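Local coordinates for HD domain-containing protein (Aquifex aeolicus, PDB 2HEK) that binds zinc and GDP at separate sites and, as a member of the HD-domain family, may act as a dGTPase, at residues Asp125-His128 and Glu129-Glu132; Lys141-Asp144 and Glu145-Leu149; Glu290-Glu293 and Lys294-Thr298. One frame throughout, in Å; residues are numbered along the deposited sequence.

Contact 1. Residues Asp125-His128 and Glu129-Glu132; sequences DYSH and EDIE
Ser127 is the N-cap of helix 128-139, and Tyr126 with Ile131 closes a hydrophobic staple around it. Ser127 OG accepts from Asp130 N at 3.0 Å, and the bond is nearly straight (168°). OG is in position because it stands between the backbone N and the carbonyl carbon (chi1 67°), turned back over the first turn. The reciprocal link, from Ser127 N to Asp130 OD2, runs through a water, which accepts from Ser127 N at 2.8 Å and donates to OD2 at 2.6 Å. A capping box would have a direct bond there. Asp130 OD1 pairs with Arg133. In the staple, Tyr126 CB lies 4.0 Å from Ile131 CG1. The tyrosine ring meets Asp130 CB obliquely, with CD2 3.9 Å from that atom. One residue along, Glu132 N donates to His128 O. A second water donates to His128 O at 2.7 Å and to Glu132 OE2 at 2.6 Å, and it sits over one face of the imidazole. Glu132 OE1 forms a salt bridge with Lys114. The cap lies at the surface of the HD domain. Tyr126 rests on Glu75, Leu76 and Leu79 of helix 74-82, while Ile131 packs on Tyr119, Leu122 and Lys123 at helix 117-123.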
loop_
_atom_site.group_PDB
_atom_site.type_symbol
_atom_site.label_atom_id
_atom_site.label_comp_id
_atom_site.label_asym_id
_atom_site.label_seq_id
_atom_site.Cartn_x
_atom_site.Cartn_y
_atom_site.Cartn_z
ATOM N N ASP A 125 6.690 -38.665 10.291
ATOM C CA ASP A 125 7.883 -37.937 9.892
ATOM C C ASP A 125 8.961 -37.792 10.987
ATOM O O ASP A 125 10.127 -37.559 10.652
ATOM C CB ASP A 125 7.480 -36.537 9.413
ATOM C CG ASP A 125 6.485 -36.582 8.251
ATOM O OD1 ASP A 125 6.851 -37.166 7.207
ATOM O OD2 ASP A 125 5.347 -36.053 8.399
ATOM N N TYR A 126 8.585 -37.901 12.267
ATOM C CA TYR A 126 9.533 -37.563 13.368
ATOM C C TYR A 126 9.595 -38.686 14.395
ATOM O O TYR A 126 8.593 -39.337 14.622
ATOM C CB TYR A 126 9.148 -36.222 14.045
ATOM C CG TYR A 126 9.516 -35.051 13.139
ATOM C CD1 TYR A 126 8.558 -34.424 12.347
ATOM C CD2 TYR A 126 10.847 -34.660 13.000
ATOM C CE1 TYR A 126 8.922 -33.385 11.470
ATOM C CE2 TYR A 126 11.224 -33.648 12.129
ATOM C CZ TYR A 126 10.256 -33.009 11.378
ATOM O OH TYR A 126 10.676 -32.005 10.516
ATOM N N SER A 127 10.772 -38.875 15.006
ATOM C CA SER A 127 10.998 -39.834 16.100
ATOM C C SER A 127 10.203 -39.411 17.328
ATOM O O SER A 127 9.814 -38.235 17.443
ATOM C CB SER A 127 12.477 -39.819 16.444
ATOM O OG SER A 127 12.839 -38.552 17.002
ATOM N N HIS A 128 9.969 -40.343 18.261
ATOM C CA HIS A 128 9.375 -40.017 19.553
ATOM C C HIS A 128 10.081 -38.828 20.250
ATOM O O HIS A 128 9.410 -37.962 20.831
ATOM C CB HIS A 128 9.449 -41.252 20.506
ATOM C CG HIS A 128 8.799 -41.022 21.826
ATOM N ND1 HIS A 128 7.520 -41.453 22.108
ATOM C CD2 HIS A 128 9.212 -40.337 22.915
ATOM C CE1 HIS A 128 7.183 -41.065 23.328
ATOM N NE2 HIS A 128 8.192 -40.386 23.841
ATOM N N GLU A 129 11.421 -38.826 20.240
ATOM C CA GLU A 129 12.233 -37.752 20.859
ATOM C C GLU A 129 12.005 -36.383 20.173
ATOM O O GLU A 129 11.853 -35.386 20.844
ATOM C CB GLU A 129 13.706 -38.104 20.765
ATOM C CG GLU A 129 14.758 -37.047 21.200
ATOM C CD GLU A 129 14.570 -36.405 22.600
ATOM O OE1 GLU A 129 13.733 -36.856 23.443
ATOM O OE2 GLU A 129 15.303 -35.402 22.858
ATOM N N ASP A 130 12.047 -36.335 18.850
ATOM C CA ASP A 130 11.779 -35.058 18.117
ATOM C C ASP A 130 10.389 -34.491 18.346
ATOM O O ASP A 130 10.229 -33.285 18.416
ATOM C CB ASP A 130 12.105 -35.200 16.644
ATOM C CG ASP A 130 13.599 -35.224 16.408
ATOM O OD1 ASP A 130 14.344 -34.670 17.253
ATOM O OD2 ASP A 130 14.059 -35.793 15.398
ATOM N N ILE A 131 9.391 -35.349 18.546
ATOM C CA ILE A 131 8.072 -34.871 18.928
ATOM C C ILE A 131 8.096 -34.266 20.343
ATOM O O ILE A 131 7.405 -33.275 20.611
ATOM C CB ILE A 131 7.014 -35.968 18.794
ATOM C CG1 ILE A 131 6.838 -36.383 17.321
ATOM C CG2 ILE A 131 5.691 -35.512 19.329
ATOM C CD1 ILE A 131 5.808 -37.565 17.112
ATOM N N GLU A 132 8.851 -34.857 21.277
ATOM C CA GLU A 132 8.949 -34.217 22.601
ATOM C C GLU A 132 9.657 -32.881 22.488
ATOM O O GLU A 132 9.328 -31.979 23.225
ATOM C CB GLU A 132 9.680 -35.087 23.638
ATOM C CG GLU A 132 9.072 -36.470 23.844
ATOM C CD GLU A 132 7.667 -36.430 24.434
ATOM O OE1 GLU A 132 7.373 -35.580 25.315
ATOM O OE2 GLU A 132 6.832 -37.258 24.016
HETATM O O HOH W 1 12.939 -37.552 13.863
HETATM O O HOH W 2 15.374 -38.399 16.667
HETATM O O HOH W 3 6.874 -38.201 21.619
#

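Contact 2. Residues Lys141-Asp144 and Glu145-Leu149; sequences KPED and EEEKL
Pro142 comes first and lays its ring against the first turn of helix 145-155. Its CB is 3.6 Å from Glu147 CB, and its CG is 3.8 Å from Lys148 CB. The contact on Lys148 is with the base of the side chain, since the lysine runs out extended from there. Glu143 takes part mainly through its backbone. Glu143 N donates to Glu147 OE1 at 2.9 Å, reaching the oxygen from above the carboxylate plane, 44° out of it. The glutamate can reach back this far because its CG lies opposite the carbonyl carbon (chi1 -72°) and the chain beyond is extended. OE1 also forms a salt bridge with Arg136, so two partners grip this one oxygen. Asp144 is the last residue before the helix. Asp144 OD1 accepts from Glu147 N at 2.9 Å, nearly along its own C-O axis. Asp144 O then accepts from Lys148 N at 3.0 Å, the first regular bond of the turn. The two acidic side chains cross at about a right angle. Asp144 OD2 and Glu147 OE2 are 4.1 Å apart, with a water between them. The like charges would tend to disfavour each other. Arg136 probably offsets this, and the helix start is likely to favour a charged Asp144. This is an aspartate N-cap at the surface of the HD domain. It resembles a capping box in that the third helix residue, Glu147, bonds back to the chain before the helix. The reciprocal donor differs: it is the N of Glu143, one residue before the cap, and not that of Asp144.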
loop_
_atom_site.group_PDB
_atom_site.type_symbol
_atom_site.label_atom_id
_atom_site.label_comp_id
_atom_site.label_asym_id
_atom_site.label_seq_id
_atom_site.Cartn_x
_atom_site.Cartn_y
_atom_site.Cartn_z
ATOM N N LYS A 141 9.478 -24.007 26.517
ATOM C CA LYS A 141 10.142 -24.670 27.656
ATOM C C LYS A 141 11.339 -25.535 27.231
ATOM O O LYS A 141 11.338 -26.741 27.463
ATOM C CB LYS A 141 9.136 -25.516 28.431
ATOM C CG LYS A 141 7.859 -24.804 28.716
ATOM C CD LYS A 141 7.308 -25.203 30.053
ATOM C CE LYS A 141 6.317 -24.160 30.561
ATOM N NZ LYS A 141 6.226 -24.158 32.050
ATOM N N PRO A 142 12.374 -24.920 26.612
ATOM C CA PRO A 142 13.509 -25.690 26.129
ATOM C C PRO A 142 14.305 -26.301 27.279
ATOM O O PRO A 142 14.264 -25.777 28.407
ATOM C CB PRO A 142 14.369 -24.639 25.434
ATOM C CG PRO A 142 14.029 -23.361 26.122
ATOM C CD PRO A 142 12.562 -23.477 26.362
ATOM N N GLU A 143 15.036 -27.370 26.981
ATOM C CA GLU A 143 15.852 -28.084 27.973
ATOM C C GLU A 143 17.328 -27.997 27.612
ATOM O O GLU A 143 18.181 -28.366 28.416
ATOM C CB GLU A 143 15.467 -29.573 28.008
ATOM C CG GLU A 143 14.247 -29.903 28.816
ATOM C CD GLU A 143 13.898 -31.394 28.747
ATOM O OE1 GLU A 143 12.870 -31.798 29.321
ATOM O OE2 GLU A 143 14.642 -32.159 28.101
ATOM N N ASP A 144 17.636 -27.569 26.387
ATOM C CA ASP A 144 19.024 -27.344 25.983
ATOM C C ASP A 144 19.141 -26.116 25.082
ATOM O O ASP A 144 18.142 -25.409 24.869
ATOM C CB ASP A 144 19.687 -28.603 25.375
ATOM C CG ASP A 144 19.001 -29.104 24.107
ATOM O OD1 ASP A 144 18.450 -28.305 23.330
ATOM O OD2 ASP A 144 19.047 -30.325 23.854
ATOM N N GLU A 145 20.343 -25.862 24.571
ATOM C CA GLU A 145 20.604 -24.637 23.807
ATOM C C GLU A 145 20.039 -24.657 22.387
ATOM O O GLU A 145 19.596 -23.634 21.894
ATOM C CB GLU A 145 22.092 -24.327 23.790
ATOM C CG GLU A 145 22.636 -23.890 25.153
ATOM C CD GLU A 145 21.800 -22.795 25.819
ATOM O OE1 GLU A 145 21.819 -21.626 25.342
ATOM O OE2 GLU A 145 21.120 -23.110 26.826
ATOM N N GLU A 146 20.051 -25.818 21.731
ATOM C CA GLU A 146 19.397 -25.958 20.433
ATOM C C GLU A 146 17.904 -25.702 20.584
ATOM O O GLU A 146 17.336 -24.928 19.819
ATOM C CB GLU A 146 19.667 -27.332 19.805
ATOM C CG GLU A 146 18.910 -27.628 18.478
ATOM C CD GLU A 146 19.325 -26.775 17.249
ATOM O OE1 GLU A 146 20.028 -25.732 17.373
ATOM O OE2 GLU A 146 18.914 -27.155 16.130
ATOM N N GLU A 147 17.274 -26.332 21.577
ATOM C CA GLU A 147 15.861 -26.144 21.782
ATOM C C GLU A 147 15.556 -24.682 22.099
ATOM O O GLU A 147 14.530 -24.175 21.667
ATOM C CB GLU A 147 15.321 -27.029 22.868
ATOM C CG GLU A 147 15.239 -28.545 22.477
ATOM C CD GLU A 147 14.781 -29.422 23.652
ATOM O OE1 GLU A 147 14.190 -28.880 24.610
ATOM O OE2 GLU A 147 14.996 -30.665 23.624
ATOM N N LYS A 148 16.441 -24.020 22.842
ATOM C CA LYS A 148 16.219 -22.619 23.207
ATOM C C LYS A 148 16.280 -21.716 21.973
ATOM O O LYS A 148 15.418 -20.857 21.814
ATOM C CB LYS A 148 17.183 -22.136 24.306
ATOM C CG LYS A 148 16.966 -20.664 24.741
ATOM C CD LYS A 148 18.031 -20.242 25.743
ATOM C CE LYS A 148 17.799 -18.844 26.305
ATOM N NZ LYS A 148 18.883 -18.500 27.344
ATOM N N LEU A 149 17.268 -21.911 21.101
ATOM C CA LEU A 149 17.332 -21.123 19.862
ATOM C C LEU A 149 16.049 -21.299 19.037
ATOM O O LEU A 149 15.480 -20.325 18.531
ATOM C CB LEU A 149 18.562 -21.506 19.005
ATOM C CG LEU A 149 18.671 -20.911 17.596
ATOM C CD1 LEU A 149 18.800 -19.367 17.648
ATOM C CD2 LEU A 149 19.844 -21.499 16.822
HETATM O O HOH W 4 17.043 -31.650 22.605
#

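Contact 3. Residues Glu290-Glu293 and Lys294-Thr298; sequences ENYE and KFSET
Asn291, Tyr292 and Glu293 give their carbonyls to Phe295 N, Ser296 N and Glu297 N, the regular i to i+4 bonds that open helix 292-305. The Phe295 N to Asn291 O bond is 3.1 Å long and almost straight. Asn291 is the N-cap. Its OD1 accepts from Lys294 N at 2.8 Å, with the donor well above the amide plane, 65° out of it. Asn291 N is held in turn by Thr289 OG1. Helix 292-305, in the HD-associated region, lies on an antiparallel sheet of strands 284-289, 349-356 and 311-318. Phe295 is buried on that side, against Phe313, Ile354 and Tyr352. Tyr292 meets Phe295 obliquely, CE1 to CD2 4.1 Å, with the ring planes at 52°, and also packs edge-to-face with Tyr352. Ser296 OG lies over one face of the Tyr292 ring, 3.0 Å from CE2. It stands beside its own backbone N (chi1 -55°) and donates to Tyr292 O at 2.8 Å. Ser296 N reaches the same oxygen from the opposite face of the carbonyl. With Ser296 replaced by an alanine, Tyr292 O would probably keep the backbone donor alone, and the ring face would lose its hydroxyl neighbour. Two residues on, Thr298 OG1 donates to Lys294 O at 2.8 Å, while Thr298 N bonds that oxygen from the other face.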
loop_
_atom_site.group_PDB
_atom_site.type_symbol
_atom_site.label_atom_id
_atom_site.label_comp_id
_atom_site.label_asym_id
_atom_site.label_seq_id
_atom_site.Cartn_x
_atom_site.Cartn_y
_atom_site.Cartn_z
ATOM N N GLU A 290 -4.075 7.399 33.620
ATOM C CA GLU A 290 -2.714 6.908 33.728
ATOM C C GLU A 290 -2.178 7.122 35.146
ATOM O O GLU A 290 -1.032 6.792 35.428
ATOM C CB GLU A 290 -1.802 7.628 32.735
ATOM C CG GLU A 290 -2.064 7.132 31.338
ATOM C CD GLU A 290 -1.438 8.016 30.290
ATOM O OE1 GLU A 290 -0.200 8.149 30.254
ATOM O OE2 GLU A 290 -2.204 8.579 29.478
ATOM N N ASN A 291 -3.005 7.698 36.033
ATOM C CA ASN A 291 -2.568 8.151 37.350
ATOM C C ASN A 291 -3.104 7.207 38.385
ATOM O O ASN A 291 -4.309 7.205 38.632
ATOM C CB ASN A 291 -3.104 9.575 37.542
ATOM C CG ASN A 291 -2.882 10.133 38.948
ATOM O OD1 ASN A 291 -2.789 9.412 39.938
ATOM N ND2 ASN A 291 -2.809 11.444 39.024
ATOM N N TYR A 292 -2.227 6.405 38.985
ATOM C CA TYR A 292 -2.650 5.388 39.938
ATOM C C TYR A 292 -3.345 5.995 41.152
ATOM O O TYR A 292 -4.285 5.396 41.689
ATOM C CB TYR A 292 -1.492 4.522 40.390
ATOM C CG TYR A 292 -1.914 3.340 41.255
ATOM C CD1 TYR A 292 -2.382 2.158 40.673
ATOM C CD2 TYR A 292 -1.838 3.398 42.660
ATOM C CE1 TYR A 292 -2.765 1.051 41.458
ATOM C CE2 TYR A 292 -2.212 2.287 43.458
ATOM C CZ TYR A 292 -2.670 1.126 42.844
ATOM O OH TYR A 292 -3.043 0.030 43.603
ATOM N N GLU A 293 -2.904 7.187 41.563
ATOM C CA GLU A 293 -3.510 7.842 42.714
ATOM C C GLU A 293 -4.949 8.268 42.444
ATOM O O GLU A 293 -5.810 8.012 43.273
ATOM C CB GLU A 293 -2.675 9.026 43.213
ATOM C CG GLU A 293 -3.061 9.417 44.641
ATOM C CD GLU A 293 -2.256 10.589 45.218
ATOM O OE1 GLU A 293 -1.210 10.986 44.642
ATOM O OE2 GLU A 293 -2.703 11.103 46.268
ATOM N N LYS A 294 -5.212 8.905 41.298
ATOM C CA LYS A 294 -6.586 9.242 40.907
ATOM C C LYS A 294 -7.488 7.987 40.855
ATOM O O LYS A 294 -8.619 7.977 41.387
ATOM C CB LYS A 294 -6.581 9.986 39.575
ATOM C CG LYS A 294 -7.877 10.701 39.198
ATOM C CD LYS A 294 -7.761 11.254 37.772
ATOM C CE LYS A 294 -8.642 12.485 37.543
ATOM N NZ LYS A 294 -10.035 12.157 37.082
ATOM N N PHE A 295 -6.975 6.928 40.235
ATOM C CA PHE A 295 -7.647 5.618 40.241
ATOM C C PHE A 295 -7.976 5.137 41.666
ATOM O O PHE A 295 -9.136 4.853 41.958
ATOM C CB PHE A 295 -6.791 4.576 39.494
ATOM C CG PHE A 295 -7.289 3.165 39.615
ATOM C CD1 PHE A 295 -8.463 2.756 38.968
ATOM C CD2 PHE A 295 -6.579 2.233 40.355
ATOM C CE1 PHE A 295 -8.923 1.449 39.077
ATOM C CE2 PHE A 295 -7.033 0.926 40.486
ATOM C CZ PHE A 295 -8.210 0.526 39.827
ATOM N N SER A 296 -6.956 5.025 42.521
ATOM C CA SER A 296 -7.123 4.531 43.903
ATOM C C SER A 296 -8.140 5.352 44.691
ATOM O O SER A 296 -8.967 4.787 45.423
ATOM C CB SER A 296 -5.795 4.527 44.665
ATOM O OG SER A 296 -4.799 3.788 43.977
ATOM N N GLU A 297 -8.078 6.673 44.527
ATOM C CA GLU A 297 -8.987 7.578 45.222
ATOM C C GLU A 297 -10.431 7.525 44.696
ATOM O O GLU A 297 -11.378 7.631 45.477
ATOM C CB GLU A 297 -8.490 9.019 45.119
ATOM C CG GLU A 297 -9.236 9.999 46.008
ATOM C CD GLU A 297 -8.939 9.790 47.481
ATOM O OE1 GLU A 297 -8.149 8.881 47.804
ATOM O OE2 GLU A 297 -9.496 10.538 48.310
ATOM N N THR A 298 -10.602 7.358 43.382
ATOM C CA THR A 298 -11.941 7.248 42.809
ATOM C C THR A 298 -12.542 5.903 43.225
ATOM O O THR A 298 -13.700 5.834 43.622
ATOM C CB THR A 298 -11.928 7.467 41.276
ATOM O OG1 THR A 298 -11.275 8.707 40.992
ATOM C CG2 THR A 298 -13.341 7.540 40.703
#

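The three contacts follow one another along the chain, and none nests within or crosses another. Contact 1 closes the turn between helix 117-123 and helix 128-139. Contact 2 closes the next one, between helix 128-139 and helix 145-155. Their centres are about 15 Å apart, on the same side of the chain's centre. Helix 128-139 joins them: contact 1 lies at its start, and contact 2 follows its end. Contact 3 comes much later, where strand 284-289 turns into helix 292-305 in the HD-associated region. Its centre is about 52 Å from that of contact 1, across the centre of the chain. There Glu290 packs on Leu339 of the second subunit.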